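Local coordinates for putative Acetyltransferase (Pyrococcus horikoshii, PDB 3DDD), which binds coenzyme A and probably acts as a GNAT-family acyltransferase, at residues S35-I38 with N42-G45; I239-V244 with E250-F255. All blocks are in the same frame, centred on the assembly; numbering follows the deposited sequence. Where two conformers were deposited one is given.

Contact 1. Residues S35-I38 with N42-G45; sequences SIFI and NFPG
Ile38 and Phe43 meet twice, through the backbone and through their side chains, where helix 30-41 ends in a Schellman motif. The polar part comes first: Phe43 N donates to Ile38 O over 3.0 Å, with an angle of 157° at the hydrogen. The N-H lies in the carbonyl plane and uses a lone pair, so a carbonyl of the last turn finds a partner although the helix has stopped. The reversal needs positive phi at Asn42 (51°), a conformation asparagine adopts more readily than most residues. Its amide OD1 is held from outside by Lys96 NZ.

In this motif the residue three before the helix end usually makes a hydrophobic contact with the second residue after it. Phe43 has CG anti to the backbone N (chi1 177°), which swings the ring obliquely across Ile38, CD2 lying 4.1 Å from Ile38 CG1. Phe37 adds a looser touch, its CE2 being 4.2 Å from Phe43 CB. Aromatic and branched apolar side chains suit the two places, giving each surface to bury against the other. Over the centre of one face of the Phe43 ring lies Gly45 N, 3.6 Å above the plane.

Phe37 also stacks on Tyr41. Phe37 and Phe43 both touch Val50 of helix 47-60, Ile38 rests on Arg47 at the start of that helix, and Ile36 packs on Pro74 and Met77 of strand 73-82.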
ATOM      1  N   SER A  35      -3.580 -15.924  -6.810  1.00 35.75           N
ATOM      2  CA  SER A  35      -3.419 -17.229  -6.152  1.00 36.20           C
ATOM      3  C   SER A  35      -2.236 -17.250  -5.177  1.00 35.41           C
ATOM      4  O   SER A  35      -2.349 -17.754  -4.058  1.00 35.63           O
ATOM      5  CB  SER A  35      -3.224 -18.318  -7.201  1.00 36.85           C
ATOM      6  OG  SER A  35      -4.435 -18.496  -7.929  1.00 37.00           O
ATOM      7  N   ILE A  36      -1.113 -16.682  -5.597  1.00 34.41           N
ATOM      8  CA  ILE A  36       0.028 -16.534  -4.705  1.00 34.90           C
ATOM      9  C   ILE A  36      -0.383 -15.748  -3.477  1.00 37.45           C
ATOM     10  O   ILE A  36      -0.079 -16.161  -2.335  1.00 38.89           O
ATOM     11  CB  ILE A  36       1.233 -15.841  -5.362  1.00 32.99           C
ATOM     12  CG1 ILE A  36       1.849 -16.757  -6.424  1.00 32.30           C
ATOM     13  CG2 ILE A  36       2.274 -15.524  -4.309  1.00 26.02           C
ATOM     14  CD1 ILE A  36       2.440 -16.032  -7.568  1.00 25.01           C
ATOM     15  N   PHE A  37      -1.084 -14.633  -3.702  1.00 38.07           N
ATOM     16  CA  PHE A  37      -1.395 -13.717  -2.604  1.00 38.32           C
ATOM     17  C   PHE A  37      -2.329 -14.367  -1.580  1.00 38.46           C
ATOM     18  O   PHE A  37      -2.109 -14.228  -0.404  1.00 36.79           O
ATOM     19  CB  PHE A  37      -1.984 -12.399  -3.097  1.00 36.82           C
ATOM     20  CG  PHE A  37      -2.464 -11.522  -1.988  1.00 36.90           C
ATOM     21  CD1 PHE A  37      -1.609 -10.634  -1.375  1.00 39.80           C
ATOM     22  CD2 PHE A  37      -3.769 -11.612  -1.525  1.00 39.90           C
ATOM     23  CE1 PHE A  37      -2.052  -9.825  -0.339  1.00 40.56           C
ATOM     24  CE2 PHE A  37      -4.215 -10.813  -0.499  1.00 34.18           C
ATOM     25  CZ  PHE A  37      -3.366  -9.922   0.098  1.00 38.54           C
ATOM     26  N   ILE A  38      -3.341 -15.092  -2.060  1.00 40.70           N
ATOM     27  CA  ILE A  38      -4.357 -15.725  -1.227  1.00 38.46           C
ATOM     28  C   ILE A  38      -3.756 -16.863  -0.394  1.00 38.92           C
ATOM     29  O   ILE A  38      -4.082 -17.014   0.779  1.00 39.54           O
ATOM     30  CB  ILE A  38      -5.530 -16.241  -2.119  1.00 38.28           C
ATOM     31  CG1 ILE A  38      -6.399 -15.057  -2.585  1.00 34.96           C
ATOM     32  CG2 ILE A  38      -6.386 -17.252  -1.387  1.00 35.22           C
ATOM     33  CD1 ILE A  38      -7.469 -15.489  -3.589  1.00 41.59           C
ATOM     34  N   ASN A  42      -3.182 -16.148   3.472  1.00 44.16           N
ATOM     35  CA  ASN A  42      -4.304 -16.934   4.000  1.00 44.90           C
ATOM     36  C   ASN A  42      -5.591 -16.134   3.927  1.00 46.48           C
ATOM     37  O   ASN A  42      -6.303 -15.994   4.917  1.00 48.81           O
ATOM     38  CB  ASN A  42      -4.066 -17.369   5.450  1.00 48.12           C
ATOM     39  CG  ASN A  42      -2.792 -18.176   5.636  1.00 51.69           C
ATOM     40  OD1 ASN A  42      -2.719 -19.346   5.263  1.00 48.22           O
ATOM     41  ND2 ASN A  42      -1.788 -17.556   6.254  1.00 59.46           N
ATOM     42  N   PHE A  43      -5.874 -15.584   2.758  1.00 45.24           N
ATOM     43  CA  PHE A  43      -6.927 -14.613   2.630  1.00 43.72           C
ATOM     44  C   PHE A  43      -8.259 -15.354   2.503  1.00 43.03           C
ATOM     45  O   PHE A  43      -8.466 -16.126   1.553  1.00 40.08           O
ATOM     46  CB  PHE A  43      -6.651 -13.698   1.429  1.00 45.88           C
ATOM     47  CG  PHE A  43      -7.734 -12.682   1.168  1.00 48.82           C
ATOM     48  CD1 PHE A  43      -7.951 -11.646   2.052  1.00 48.69           C
ATOM     49  CD2 PHE A  43      -8.530 -12.774   0.043  1.00 48.15           C
ATOM     50  CE1 PHE A  43      -8.935 -10.722   1.818  1.00 49.03           C
ATOM     51  CE2 PHE A  43      -9.503 -11.852  -0.196  1.00 51.94           C
ATOM     52  CZ  PHE A  43      -9.702 -10.814   0.691  1.00 49.31           C
ATOM     53  N   PRO A  44      -9.176 -15.139   3.472  1.00 43.25           N
ATOM     54  CA  PRO A  44     -10.426 -15.897   3.452  1.00 43.34           C
ATOM     55  C   PRO A  44     -11.523 -15.173   2.669  1.00 41.64           C
ATOM     56  O   PRO A  44     -12.571 -15.765   2.383  1.00 44.75           O
ATOM     57  CB  PRO A  44     -10.772 -16.017   4.936  1.00 42.05           C
ATOM     58  CG  PRO A  44     -10.223 -14.708   5.535  1.00 44.15           C
ATOM     59  CD  PRO A  44      -9.132 -14.212   4.624  1.00 42.44           C
ATOM     60  N   GLY A  45     -11.248 -13.937   2.272  1.00 41.11           N
ATOM     61  CA  GLY A  45     -12.212 -13.098   1.546  1.00 41.89           C
ATOM     62  C   GLY A  45     -12.464 -13.505   0.108  1.00 42.89           C
ATOM     63  O   GLY A  45     -11.876 -14.474  -0.385  1.00 40.74           O
TER

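Contact 2. Residues I239-V244 with E250-F255; sequences IIIPEV and ELIKIF
Ile252, modelled in two conformers, has in the one described CG1 between its backbone N and carbonyl carbon (chi1 63°), and this sends CD1 to meet Ile241; all the Ile252 distances below hold for that conformer alone. Ile241 answers with its CG1 anti to the carbonyl carbon and a straight chain beyond (chi2 -179°), so the two side chains reach tip to tip. This is a helix packed on the strand before it in the second GNAT domain: strand 238-242 leads through a short turn into helix 246-252, which folds back over it.

The closest approach joins Ile241 CD1 to Ile252 CD1 at 3.5 Å. The same Ile241 methyl lies 3.8 Å from Ile252 CG2. That branch also crosses obliquely to Ile239, whose CG2 is 4.2 Å from Ile252 CG2. Ile239 and Ile241, two apart on the strand, present one buried face, and beta-branched isoleucine suits both an extended strand and a buried apolar interface. No hydrogen bond crosses the contact.

Around it, Ile252 also touches Tyr148 of strand 140-149, while the neighbouring Leu251 packs on Leu228 of helix 221-233. On the solvent side, Lys253 NZ forms a salt bridge with Glu250 OE1 over 2.9 Å, meeting the oxygen on its syn side, 28° out of the carboxylate plane.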
ATOM      1  N   ILE A 239      -9.048   1.730   8.346  1.00 30.98           N
ATOM      2  CA  ILE A 239      -8.113   2.832   8.227  1.00 29.83           C
ATOM      3  C   ILE A 239      -6.762   2.353   8.740  1.00 31.37           C
ATOM      4  O   ILE A 239      -6.672   1.564   9.690  1.00 29.95           O
ATOM      5  CB  ILE A 239      -8.616   4.097   9.019  1.00 30.72           C
ATOM      6  CG1 ILE A 239      -7.699   5.296   8.766  1.00 30.00           C
ATOM      7  CG2 ILE A 239      -8.746   3.764  10.469  1.00 29.23           C
ATOM      8  CD1 ILE A 239      -8.161   6.649   9.268  1.00 27.57           C
ATOM      9  N   ILE A 240      -5.693   2.779   8.077  1.00 33.04           N
ATOM     10  CA  ILE A 240      -4.354   2.421   8.513  1.00 32.56           C
ATOM     11  C   ILE A 240      -3.660   3.723   8.905  1.00 33.84           C
ATOM     12  O   ILE A 240      -3.336   4.566   8.045  1.00 34.75           O
ATOM     13  CB  ILE A 240      -3.547   1.670   7.419  1.00 31.59           C
ATOM     14  CG1 ILE A 240      -4.276   0.409   6.971  1.00 33.28           C
ATOM     15  CG2 ILE A 240      -2.231   1.290   7.949  1.00 27.09           C
ATOM     16  CD1 ILE A 240      -3.731  -0.191   5.685  1.00 27.66           C
ATOM     17  N   ILE A 241      -3.416   3.837  10.206  1.00 32.17           N
ATOM     18  CA  ILE A 241      -2.932   5.035  10.852  1.00 35.38           C
ATOM     19  C   ILE A 241      -1.433   4.943  11.145  1.00 32.59           C
ATOM     20  O   ILE A 241      -0.990   3.962  11.730  1.00 33.02           O
ATOM     21  CB  ILE A 241      -3.662   5.205  12.212  1.00 34.53           C
ATOM     22  CG1 ILE A 241      -5.159   5.404  11.981  1.00 31.42           C
ATOM     23  CG2 ILE A 241      -3.111   6.368  12.964  1.00 42.17           C
ATOM     24  CD1 ILE A 241      -5.891   5.585  13.278  1.00 39.85           C
ATOM     25  N   PRO A 242      -0.668   5.989  10.810  1.00 32.84           N
ATOM     26  CA  PRO A 242       0.721   6.026  11.236  1.00 34.96           C
ATOM     27  C   PRO A 242       0.724   6.329  12.728  1.00 35.84           C
ATOM     28  O   PRO A 242       0.114   7.299  13.147  1.00 38.08           O
ATOM     29  CB  PRO A 242       1.320   7.179  10.428  1.00 36.94           C
ATOM     30  CG  PRO A 242       0.257   7.685   9.547  1.00 35.79           C
ATOM     31  CD  PRO A 242      -1.050   7.209  10.089  1.00 35.08           C
ATOM     32  N   GLU A 243       1.405   5.505  13.511  0.50 38.28           N
ATOM     33  CA  GLU A 243       1.309   5.565  14.976  0.50 39.12           C
ATOM     34  C   GLU A 243       1.902   6.877  15.539  0.50 38.92           C
ATOM     35  O   GLU A 243       1.635   7.232  16.689  0.50 40.09           O
ATOM     36  CB  GLU A 243       1.971   4.306  15.582  0.50 39.90           C
ATOM     37  CG  GLU A 243       1.763   4.069  17.086  0.50 40.10           C
ATOM     38  CD  GLU A 243       2.250   2.690  17.556  0.50 39.34           C
ATOM     39  OE1 GLU A 243       2.877   1.958  16.772  0.50 38.80           O
ATOM     40  OE2 GLU A 243       2.015   2.339  18.728  0.50 43.83           O
ATOM     41  N   VAL A 244       2.689   7.587  14.725  1.00 38.18           N
ATOM     42  CA  VAL A 244       3.276   8.878  15.105  1.00 38.40           C
ATOM     43  C   VAL A 244       2.339  10.070  14.930  1.00 40.27           C
ATOM     44  O   VAL A 244       2.700  11.171  15.310  1.00 42.13           O
ATOM     45  CB  VAL A 244       4.555   9.199  14.301  1.00 35.67           C
ATOM     46  CG1 VAL A 244       5.703   8.299  14.747  1.00 42.77           C
ATOM     47  CG2 VAL A 244       4.297   9.116  12.813  1.00 33.02           C
ATOM     48  N   GLU A 250      -6.603   9.158  18.500  1.00 40.89           N
ATOM     49  CA  GLU A 250      -7.698   9.755  19.276  1.00 40.32           C
ATOM     50  C   GLU A 250      -8.942   9.932  18.418  1.00 39.43           C
ATOM     51  O   GLU A 250     -10.037   9.761  18.890  1.00 40.33           O
ATOM     52  CB  GLU A 250      -7.275  11.116  19.843  1.00 40.24           C
ATOM     53  CG  GLU A 250      -8.291  11.763  20.799  1.00 45.87           C
ATOM     54  CD  GLU A 250      -8.525  10.957  22.099  1.00 58.91           C
ATOM     55  OE1 GLU A 250      -7.645  10.140  22.501  1.00 56.86           O
ATOM     56  OE2 GLU A 250      -9.596  11.161  22.719  1.00 61.43           O
ATOM     57  N   LEU A 251      -8.738  10.292  17.155  1.00 40.47           N
ATOM     58  CA  LEU A 251      -9.806  10.541  16.192  1.00 41.12           C
ATOM     59  C   LEU A 251     -10.699   9.316  16.043  1.00 39.22           C
ATOM     60  O   LEU A 251     -11.922   9.406  16.060  1.00 41.86           O
ATOM     61  CB  LEU A 251      -9.181  10.891  14.813  1.00 41.37           C
ATOM     62  CG  LEU A 251     -10.134  11.151  13.625  1.00 45.16           C
ATOM     63  CD1 LEU A 251     -10.583  12.600  13.580  1.00 43.68           C
ATOM     64  CD2 LEU A 251      -9.486  10.744  12.287  1.00 41.13           C
ATOM     65  N   ILE A 252     -10.095   8.150  15.879  0.50 35.74           N
ATOM     66  CA  ILE A 252     -10.877   6.956  15.537  0.50 32.69           C
ATOM     67  C   ILE A 252     -11.603   6.333  16.728  0.50 34.57           C
ATOM     68  O   ILE A 252     -12.489   5.504  16.539  0.50 33.79           O
ATOM     69  CB  ILE A 252     -10.030   5.914  14.786  0.50 31.32           C
ATOM     70  CG1 ILE A 252      -8.870   5.399  15.651  0.50 28.82           C
ATOM     71  CG2 ILE A 252      -9.514   6.538  13.488  0.50 27.52           C
ATOM     72  CD1 ILE A 252      -8.376   4.026  15.231  0.50 24.34           C
ATOM     73  N   LYS A 253     -11.264   6.769  17.942  1.00 37.99           N
ATOM     74  CA  LYS A 253     -11.851   6.205  19.146  1.00 38.97           C
ATOM     75  C   LYS A 253     -13.361   6.277  19.183  1.00 35.50           C
ATOM     76  O   LYS A 253     -13.989   5.387  19.737  1.00 34.57           O
ATOM     77  CB  LYS A 253     -11.255   6.863  20.397  1.00 40.07           C
ATOM     78  CG  LYS A 253      -9.820   6.390  20.689  1.00 48.09           C
ATOM     79  CD  LYS A 253      -9.183   7.090  21.949  1.00 46.33           C
ATOM     80  CE  LYS A 253      -7.797   6.483  22.285  1.00 51.32           C
ATOM     81  NZ  LYS A 253      -6.983   7.384  23.146  1.00 54.80           N
ATOM     82  N   ILE A 254     -13.959   7.298  18.583  1.00 35.24           N
ATOM     83  CA  ILE A 254     -15.440   7.392  18.604  1.00 36.47           C
ATOM     84  C   ILE A 254     -16.121   6.277  17.781  1.00 35.94           C
ATOM     85  O   ILE A 254     -17.336   6.078  17.874  1.00 36.56           O
ATOM     86  CB  ILE A 254     -15.968   8.789  18.146  1.00 37.23           C
ATOM     87  CG1 ILE A 254     -15.408   9.168  16.763  1.00 38.49           C
ATOM     88  CG2 ILE A 254     -15.609   9.832  19.181  1.00 37.41           C
ATOM     89  CD1 ILE A 254     -16.039  10.396  16.171  1.00 35.52           C
ATOM     90  N   PHE A 255     -15.339   5.564  16.978  1.00 34.90           N
ATOM     91  CA  PHE A 255     -15.848   4.436  16.201  1.00 33.16           C
ATOM     92  C   PHE A 255     -15.664   3.114  16.965  1.00 31.89           C
ATOM     93  O   PHE A 255     -15.958   2.056  16.451  1.00 30.56           O
ATOM     94  CB  PHE A 255     -15.131   4.371  14.846  1.00 31.35           C
ATOM     95  CG  PHE A 255     -15.405   5.555  13.947  1.00 28.09           C
ATOM     96  CD1 PHE A 255     -14.624   6.692  14.005  1.00 31.33           C
ATOM     97  CD2 PHE A 255     -16.416   5.497  13.001  1.00 36.01           C
ATOM     98  CE1 PHE A 255     -14.866   7.772  13.162  1.00 32.09           C
ATOM     99  CE2 PHE A 255     -16.682   6.565  12.153  1.00 29.99           C
ATOM    100  CZ  PHE A 255     -15.903   7.713  12.238  1.00 36.39           C
TER

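Contact 1 (35-38 with 42-45) and contact 2 (239-244 with 250-255) belong to the first and second GNAT regions of one chain, their centres 26 Å apart and their nearest atoms about 11 Å apart, so they do not touch. Contact 1 is a surface contact near the cofactor: the Phe37 side chain is about 7 Å from bound coenzyme A, and about 10 Å from the side chains of Val94 and Ser127, which bind it. Contact 2 is buried and far from these sites. Strand pairing connects the two halves: 86-94, which ends at Val94, with 121-126, 121-126 with 258-267, 258-267 with 140-149, and 140-149 with 238-242, the strand of contact 2.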